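Local coordinates for protein thioredoxin Reductase (Burkholderia cenocepacia, PDB 4F82) that probably reduces hydrogen peroxide and organic hydroperoxides to water and alcohols, as a thiol-dependent peroxidase of the Prx5 peroxiredoxins, at residues A15-Q20 with H122-T127; P69-H74 with A168-T173; G98-D103 with V110-D115. One frame throughout, in Å; residues are numbered along the deposited sequence.

Interaction 1: A15-Q20 with H122-T127; sequences ALPDAQ and HALGLT
Pro17 meets Ala123 and Leu124 where a Schellman motif ends helix 119-124. Gly125 leaves the helix with a positive phi of 74°, a backbone shape that suits glycine, and Gly125 N bonds to His122 O at 3.1 Å. In this Redoxin-family domain of the thioredoxin clan, the helix end packs on the loop that leads into strand 20-25.

The proline ring can be followed atom by atom. Pro17 CB is 3.9 Å from Ala123 CB, the methyl carbon. The next atom, Pro17 CG, touches both helix residues: Ala123 CB at 3.9 Å and Leu124 CD2 at 3.6 Å. Pro17 CD, which closes the ring back to the backbone nitrogen, is likewise 3.6 Å from Leu124 CD2. Proline fits because its rigid, compact ring presents three adjacent carbons to the helix, and alanine because its single methyl lets the ring settle close to the helix backbone.

Leu124 reaches across with one branch. With CG anti to the carbonyl carbon (chi1 -65°) and CD1 extended along the chain (chi2 174°), it is CD2 that turns to the proline, the two side chains crossing at about a right angle. Met144 and Tyr142 of strand 137-147 are touched by Leu16 and Leu124 respectively, while Ile10 packs on both Pro17 and Leu124. The loop itself is held from elsewhere: Asp18 OD1 bonds to Ser40 OG and Arg42 N, and Leu16 O accepts from Arg42 NH1. No hydrogen bond joins the two segments; on the buried side Leu16 CD1 adds a longer apolar contact, 4.1 Å from Leu124 CD2.

Interaction 2: P69-H74 with A168-T173; sequences PGYVEH and ASVLAT
Tyr71 and Val170 make the tight, buried half of this contact. The ring points its hydroxyl end at the valine, the side chains crossing at about a right angle, and Tyr71 OH packs closely, 3.1 Å from Val170 CG2. That methyl, the branch anti to the valine's carbonyl carbon, lies at the ring edge, near its plane. The hydroxyl's hydrogen bond is to Ser165 O, which satisfies it in a largely apolar setting, and the ring stacks on Phe53. Tyrosine suits the place because a long flat ring spans the gap between two helices and still ends in a polar group.

Helices 61-80 and 167-172 pack here on the thioredoxin-like fold, their segment axes 10.6 Å apart and inclined at 47°; Tyr71 and Val170 both touch Ala143 of strand 137-147.

Toward solvent the fit is looser. His74 offers one ring face to Ala168 N, which sits off the ring centre, while His74 NE2 is 3.8 Å from Ala168 CA and His74 CD2 is 4.1 Å from Leu171 CD2, at the ring edge. His74 ND1 donates to Gly70 O at 2.9 Å, bent to 141°, which restrains the ring; His74 N reaches the same oxygen from the opposite face of the carbonyl plane.

Interaction 3: G98-D103 with V110-D115; sequences GAWGRD and VRMMAD
The indole of Trp100 receives the Met112 methyl obliquely at its six-membered ring: Met112 CE lies 3.3 Å from Trp100 CE3 and 3.5 Å from Trp100 CZ3. Phe59 also meets this indole, their planes at about 40°, and Trp100 NE1 bonds to Ser64 OG, which satisfies the one polar atom of the ring. A tryptophan suits the site because its broad apolar surface takes up the methyl while its N-H finds a partner elsewhere.

The contact belongs to a beta-alpha-beta unit, strand 85-90, helix 94-103 and strand 111-114, in which the helix covers the second parallel strand. Helix and strand come close at Gly101, whose CA is 6.4 Å from Met112 CA. A side-chain carbon here would run into Met112 CG, so a residue with no CB suits the place; as it is, Met112 CG rests 3.9 Å from Gly101 CA.

Methionine suits the space because its unbranched chain can bend: chi2 of -59° and chi3 of -73° curl it so that CE turns to the indole, the two side chains crossing at about a right angle. The same indole touches Cys63, the predicted peroxidatic cysteine.

Interactions 2 and 3 are in direct touch, although their centres are about 17 Å apart: Val110 CG2 lies 4.0 Å from Val72 CG2 and 4.0 Å from Tyr71 CB. Val110, opening segment 110-115, thus packs on helix 61-80, which Trp100 also touches at Cys63 and Val68. The side chain of Trp100 is about 4 Å from that of Cys63, the predicted sulfenic-acid residue; the side chain of Tyr71 is about 10 Å from that of Cys63. Interaction 1 lies away from this site. Its nearest atoms are about 13 Å from interaction 2 and about 5 Å from interaction 3, without touching. Asp115, just after strand 111-114, receives Phe120 N on OD1 at helix 119-124.

Interaction 1: A15-Q20 with H122-T127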
# COMPACT_ATOMS: atom_id res chain seq x y z
N ALA A 15 -1.54 19.63 -20.95
CA ALA A 15 -0.70 18.45 -21.23
C ALA A 15 -0.58 17.58 -19.98
O ALA A 15 -0.38 18.08 -18.87
CB ALA A 15 0.67 18.90 -21.68
N LEU A 16 -0.71 16.26 -20.13
CA LEU A 16 -0.46 15.35 -19.02
C LEU A 16 1.02 15.43 -18.58
O LEU A 16 1.92 15.35 -19.43
CB LEU A 16 -0.82 13.92 -19.48
CG LEU A 16 -1.15 12.80 -18.51
CD1 LEU A 16 -2.36 13.23 -17.67
CD2 LEU A 16 -1.42 11.47 -19.28
N PRO A 17 1.29 15.63 -17.28
CA PRO A 17 2.70 15.65 -16.84
C PRO A 17 3.34 14.27 -16.91
O PRO A 17 2.64 13.25 -16.85
CB PRO A 17 2.62 16.11 -15.37
CG PRO A 17 1.21 15.72 -14.93
CD PRO A 17 0.36 15.95 -16.18
N ASP A 18 4.66 14.23 -17.08
CA ASP A 18 5.35 12.94 -17.08
C ASP A 18 5.52 12.54 -15.63
O ASP A 18 5.52 13.41 -14.75
CB ASP A 18 6.72 13.01 -17.75
CG ASP A 18 7.16 11.67 -18.34
OD1 ASP A 18 6.40 10.67 -18.29
OD2 ASP A 18 8.29 11.61 -18.90
N ALA A 19 5.63 11.23 -15.40
CA ALA A 19 5.99 10.65 -14.10
C ALA A 19 6.40 9.21 -14.33
O ALA A 19 6.16 8.66 -15.41
CB ALA A 19 4.81 10.69 -13.12
N GLN A 20 7.05 8.59 -13.34
CA GLN A 20 7.37 7.19 -13.47
C GLN A 20 6.36 6.34 -12.69
O GLN A 20 6.19 6.49 -11.48
CB GLN A 20 8.83 6.88 -13.05
CG GLN A 20 9.19 5.40 -13.06
CD GLN A 20 10.65 5.16 -12.70
OE1 GLN A 20 11.01 5.05 -11.52
NE2 GLN A 20 11.51 5.09 -13.71
N HIS A 122 0.84 13.79 -7.31
CA HIS A 122 1.34 15.13 -6.95
C HIS A 122 1.48 16.02 -8.17
O HIS A 122 1.12 17.20 -8.12
CB HIS A 122 2.68 15.04 -6.20
CG HIS A 122 2.54 14.99 -4.71
ND1 HIS A 122 2.88 13.88 -3.96
CD2 HIS A 122 2.10 15.92 -3.82
CE1 HIS A 122 2.67 14.13 -2.67
NE2 HIS A 122 2.19 15.35 -2.57
N ALA A 123 1.99 15.48 -9.28
CA ALA A 123 2.20 16.30 -10.46
C ALA A 123 0.84 16.78 -11.04
O ALA A 123 0.77 17.85 -11.66
CB ALA A 123 3.02 15.55 -11.49
N LEU A 124 -0.21 15.98 -10.84
CA LEU A 124 -1.60 16.28 -11.26
C LEU A 124 -2.34 17.22 -10.30
O LEU A 124 -3.43 17.74 -10.62
CB LEU A 124 -2.41 14.98 -11.34
CG LEU A 124 -1.98 13.95 -12.40
CD1 LEU A 124 -2.82 12.66 -12.22
CD2 LEU A 124 -2.02 14.52 -13.84
N GLY A 125 -1.78 17.39 -9.11
CA GLY A 125 -2.38 18.25 -8.09
C GLY A 125 -3.58 17.57 -7.49
O GLY A 125 -4.54 18.24 -7.04
N LEU A 126 -3.57 16.24 -7.53
CA LEU A 126 -4.75 15.44 -7.17
C LEU A 126 -4.58 14.60 -5.89
O LEU A 126 -5.23 13.54 -5.70
CB LEU A 126 -5.13 14.54 -8.33
CG LEU A 126 -5.79 15.30 -9.49
CD1 LEU A 126 -5.95 14.40 -10.72
CD2 LEU A 126 -7.17 15.83 -8.96
N THR A 127 -3.70 15.04 -5.01
CA THR A 127 -3.54 14.29 -3.74
C THR A 127 -4.56 14.70 -2.68
O THR A 127 -5.14 15.79 -2.75
CB THR A 127 -2.11 14.43 -3.12
OG1 THR A 127 -1.89 15.79 -2.73
CG2 THR A 127 -1.02 13.99 -4.11

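Interaction 2: P69-H74 with A168-T173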
# COMPACT_ATOMS: atom_id res chain seq x y z
N PRO A 69 -14.43 -2.72 -10.75
CA PRO A 69 -15.26 -3.66 -11.52
C PRO A 69 -16.11 -2.98 -12.61
O PRO A 69 -16.27 -3.57 -13.68
CB PRO A 69 -16.13 -4.32 -10.47
CG PRO A 69 -15.26 -4.29 -9.23
CD PRO A 69 -14.57 -2.94 -9.29
N GLY A 70 -16.60 -1.76 -12.38
CA GLY A 70 -17.30 -1.03 -13.44
C GLY A 70 -16.41 -0.88 -14.68
O GLY A 70 -16.87 -1.03 -15.82
N TYR A 71 -15.13 -0.59 -14.48
CA TYR A 71 -14.26 -0.50 -15.66
C TYR A 71 -13.97 -1.85 -16.33
O TYR A 71 -13.97 -1.94 -17.55
CB TYR A 71 -12.99 0.29 -15.34
CG TYR A 71 -13.27 1.78 -15.29
CD1 TYR A 71 -13.33 2.52 -16.48
CD2 TYR A 71 -13.52 2.43 -14.07
CE1 TYR A 71 -13.61 3.89 -16.46
CE2 TYR A 71 -13.80 3.82 -14.04
CZ TYR A 71 -13.86 4.52 -15.24
OH TYR A 71 -14.11 5.89 -15.26
N VAL A 72 -13.74 -2.90 -15.54
CA VAL A 72 -13.57 -4.24 -16.12
C VAL A 72 -14.83 -4.58 -16.91
O VAL A 72 -14.78 -5.08 -18.04
CB VAL A 72 -13.25 -5.28 -15.01
CG1 VAL A 72 -13.39 -6.77 -15.49
CG2 VAL A 72 -11.86 -4.98 -14.41
N GLU A 73 -15.97 -4.25 -16.31
CA GLU A 73 -17.26 -4.55 -16.92
C GLU A 73 -17.51 -3.77 -18.21
O GLU A 73 -18.08 -4.31 -19.17
CB GLU A 73 -18.40 -4.36 -15.90
CG GLU A 73 -18.51 -5.57 -14.97
CD GLU A 73 -19.25 -5.25 -13.67
OE1 GLU A 73 -20.11 -4.34 -13.67
OE2 GLU A 73 -18.97 -5.92 -12.65
N HIS A 74 -17.05 -2.51 -18.25
CA HIS A 74 -17.26 -1.64 -19.40
C HIS A 74 -16.10 -1.69 -20.40
O HIS A 74 -16.11 -0.97 -21.39
CB HIS A 74 -17.45 -0.17 -18.97
CG HIS A 74 -18.82 0.16 -18.45
ND1 HIS A 74 -19.27 -0.25 -17.22
CD2 HIS A 74 -19.81 0.91 -18.99
CE1 HIS A 74 -20.50 0.21 -17.02
NE2 HIS A 74 -20.85 0.92 -18.08
N ALA A 168 -19.61 4.07 -16.20
CA ALA A 168 -20.83 4.54 -16.89
C ALA A 168 -20.79 6.02 -17.26
O ALA A 168 -21.12 6.39 -18.40
CB ALA A 168 -22.09 4.25 -16.06
N SER A 169 -20.40 6.88 -16.32
CA SER A 169 -20.31 8.31 -16.57
C SER A 169 -19.28 8.63 -17.64
O SER A 169 -19.51 9.50 -18.47
CB SER A 169 -19.94 9.08 -15.31
OG SER A 169 -20.90 8.88 -14.30
N VAL A 170 -18.13 7.96 -17.60
CA VAL A 170 -17.11 8.18 -18.61
C VAL A 170 -17.58 7.81 -20.01
O VAL A 170 -17.40 8.58 -20.98
CB VAL A 170 -15.83 7.44 -18.21
CG1 VAL A 170 -14.87 7.43 -19.38
CG2 VAL A 170 -15.23 8.15 -17.03
N LEU A 171 -18.22 6.64 -20.15
CA LEU A 171 -18.72 6.22 -21.44
C LEU A 171 -19.73 7.26 -21.95
O LEU A 171 -19.72 7.62 -23.15
CB LEU A 171 -19.39 4.84 -21.33
CG LEU A 171 -19.91 4.26 -22.65
CD1 LEU A 171 -18.76 4.11 -23.65
CD2 LEU A 171 -20.63 2.94 -22.42
N ALA A 172 -20.56 7.76 -21.03
CA ALA A 172 -21.61 8.72 -21.38
C ALA A 172 -21.05 10.07 -21.83
O ALA A 172 -21.74 10.84 -22.48
CB ALA A 172 -22.60 8.93 -20.22
N THR A 173 -19.79 10.34 -21.47
CA THR A 173 -19.24 11.67 -21.70
C THR A 173 -18.07 11.66 -22.68
O THR A 173 -17.35 12.68 -22.82
CB THR A 173 -18.80 12.34 -20.38
OG1 THR A 173 -18.01 11.41 -19.62
CG2 THR A 173 -20.02 12.80 -19.57

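Interaction 3: G98-D103 with V110-D115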
# COMPACT_ATOMS: atom_id res chain seq x y z
N GLY A 98 -0.45 -5.41 -8.40
CA GLY A 98 -0.44 -6.70 -9.06
C GLY A 98 -1.39 -7.71 -8.42
O GLY A 98 -2.20 -8.32 -9.10
N ALA A 99 -1.30 -7.88 -7.11
CA ALA A 99 -2.14 -8.82 -6.39
C ALA A 99 -3.60 -8.39 -6.48
O ALA A 99 -4.50 -9.22 -6.62
CB ALA A 99 -1.71 -8.88 -4.92
N TRP A 100 -3.84 -7.10 -6.34
CA TRP A 100 -5.20 -6.60 -6.43
C TRP A 100 -5.78 -6.86 -7.81
O TRP A 100 -6.94 -7.29 -7.93
CB TRP A 100 -5.19 -5.10 -6.17
CG TRP A 100 -6.51 -4.49 -5.81
CD1 TRP A 100 -7.53 -5.06 -5.07
CD2 TRP A 100 -6.95 -3.18 -6.16
NE1 TRP A 100 -8.58 -4.16 -4.95
CE2 TRP A 100 -8.24 -3.00 -5.61
CE3 TRP A 100 -6.37 -2.14 -6.91
CZ2 TRP A 100 -8.96 -1.81 -5.78
CZ3 TRP A 100 -7.07 -0.96 -7.06
CH2 TRP A 100 -8.36 -0.80 -6.50
N GLY A 101 -4.99 -6.61 -8.86
CA GLY A 101 -5.49 -6.76 -10.23
C GLY A 101 -5.87 -8.21 -10.50
O GLY A 101 -6.86 -8.49 -11.16
N ARG A 102 -5.07 -9.15 -9.99
CA ARG A 102 -5.37 -10.57 -10.14
C ARG A 102 -6.66 -10.90 -9.38
O ARG A 102 -7.51 -11.64 -9.88
CB ARG A 102 -4.21 -11.44 -9.63
CG ARG A 102 -2.95 -11.38 -10.50
CD ARG A 102 -1.92 -12.50 -10.12
NE ARG A 102 -1.48 -12.40 -8.72
CZ ARG A 102 -0.51 -11.56 -8.32
NH1 ARG A 102 0.09 -10.80 -9.23
NH2 ARG A 102 -0.13 -11.49 -7.05
N ASP A 103 -6.82 -10.35 -8.19
CA ASP A 103 -8.06 -10.61 -7.45
C ASP A 103 -9.27 -10.10 -8.26
O ASP A 103 -10.31 -10.73 -8.26
CB ASP A 103 -8.04 -9.96 -6.09
CG ASP A 103 -7.29 -10.76 -5.07
OD1 ASP A 103 -6.90 -11.90 -5.39
OD2 ASP A 103 -7.12 -10.25 -3.94
N VAL A 110 -7.87 -3.59 -17.76
CA VAL A 110 -7.51 -2.38 -17.06
C VAL A 110 -6.08 -2.60 -16.62
O VAL A 110 -5.79 -3.63 -15.98
CB VAL A 110 -8.42 -2.18 -15.82
CG1 VAL A 110 -7.96 -0.94 -15.04
CG2 VAL A 110 -9.88 -2.06 -16.26
N ARG A 111 -5.17 -1.68 -17.00
CA ARG A 111 -3.78 -1.71 -16.54
C ARG A 111 -3.76 -1.14 -15.11
O ARG A 111 -4.33 -0.06 -14.85
CB ARG A 111 -2.92 -0.85 -17.43
CG ARG A 111 -2.81 -1.35 -18.86
CD ARG A 111 -1.87 -0.49 -19.68
NE ARG A 111 -0.49 -0.67 -19.22
CZ ARG A 111 0.53 0.09 -19.60
NH1 ARG A 111 0.34 1.08 -20.48
NH2 ARG A 111 1.76 -0.14 -19.14
N MET A 112 -3.15 -1.89 -14.19
CA MET A 112 -3.03 -1.47 -12.79
C MET A 112 -1.70 -0.73 -12.60
O MET A 112 -0.63 -1.35 -12.46
CB MET A 112 -3.14 -2.69 -11.87
CG MET A 112 -4.43 -3.49 -12.14
SD MET A 112 -6.00 -2.56 -11.94
CE MET A 112 -6.12 -2.40 -10.14
N MET A 113 -1.79 0.60 -12.63
CA MET A 113 -0.64 1.48 -12.68
C MET A 113 -0.32 2.06 -11.28
O MET A 113 -1.02 2.94 -10.75
CB MET A 113 -0.87 2.58 -13.72
CG MET A 113 -1.22 2.04 -15.14
SD MET A 113 0.19 1.17 -15.83
CE MET A 113 1.05 2.56 -16.53
N ALA A 114 0.76 1.53 -10.70
CA ALA A 114 1.20 1.88 -9.35
C ALA A 114 1.85 3.26 -9.34
O ALA A 114 2.82 3.50 -10.04
CB ALA A 114 2.22 0.84 -8.89
N ASP A 115 1.33 4.18 -8.52
CA ASP A 115 2.00 5.46 -8.33
C ASP A 115 2.41 5.50 -6.84
O ASP A 115 2.03 6.41 -6.10
CB ASP A 115 1.00 6.60 -8.62
CG ASP A 115 1.63 7.98 -8.55
OD1 ASP A 115 2.83 8.14 -8.88
OD2 ASP A 115 0.93 8.94 -8.11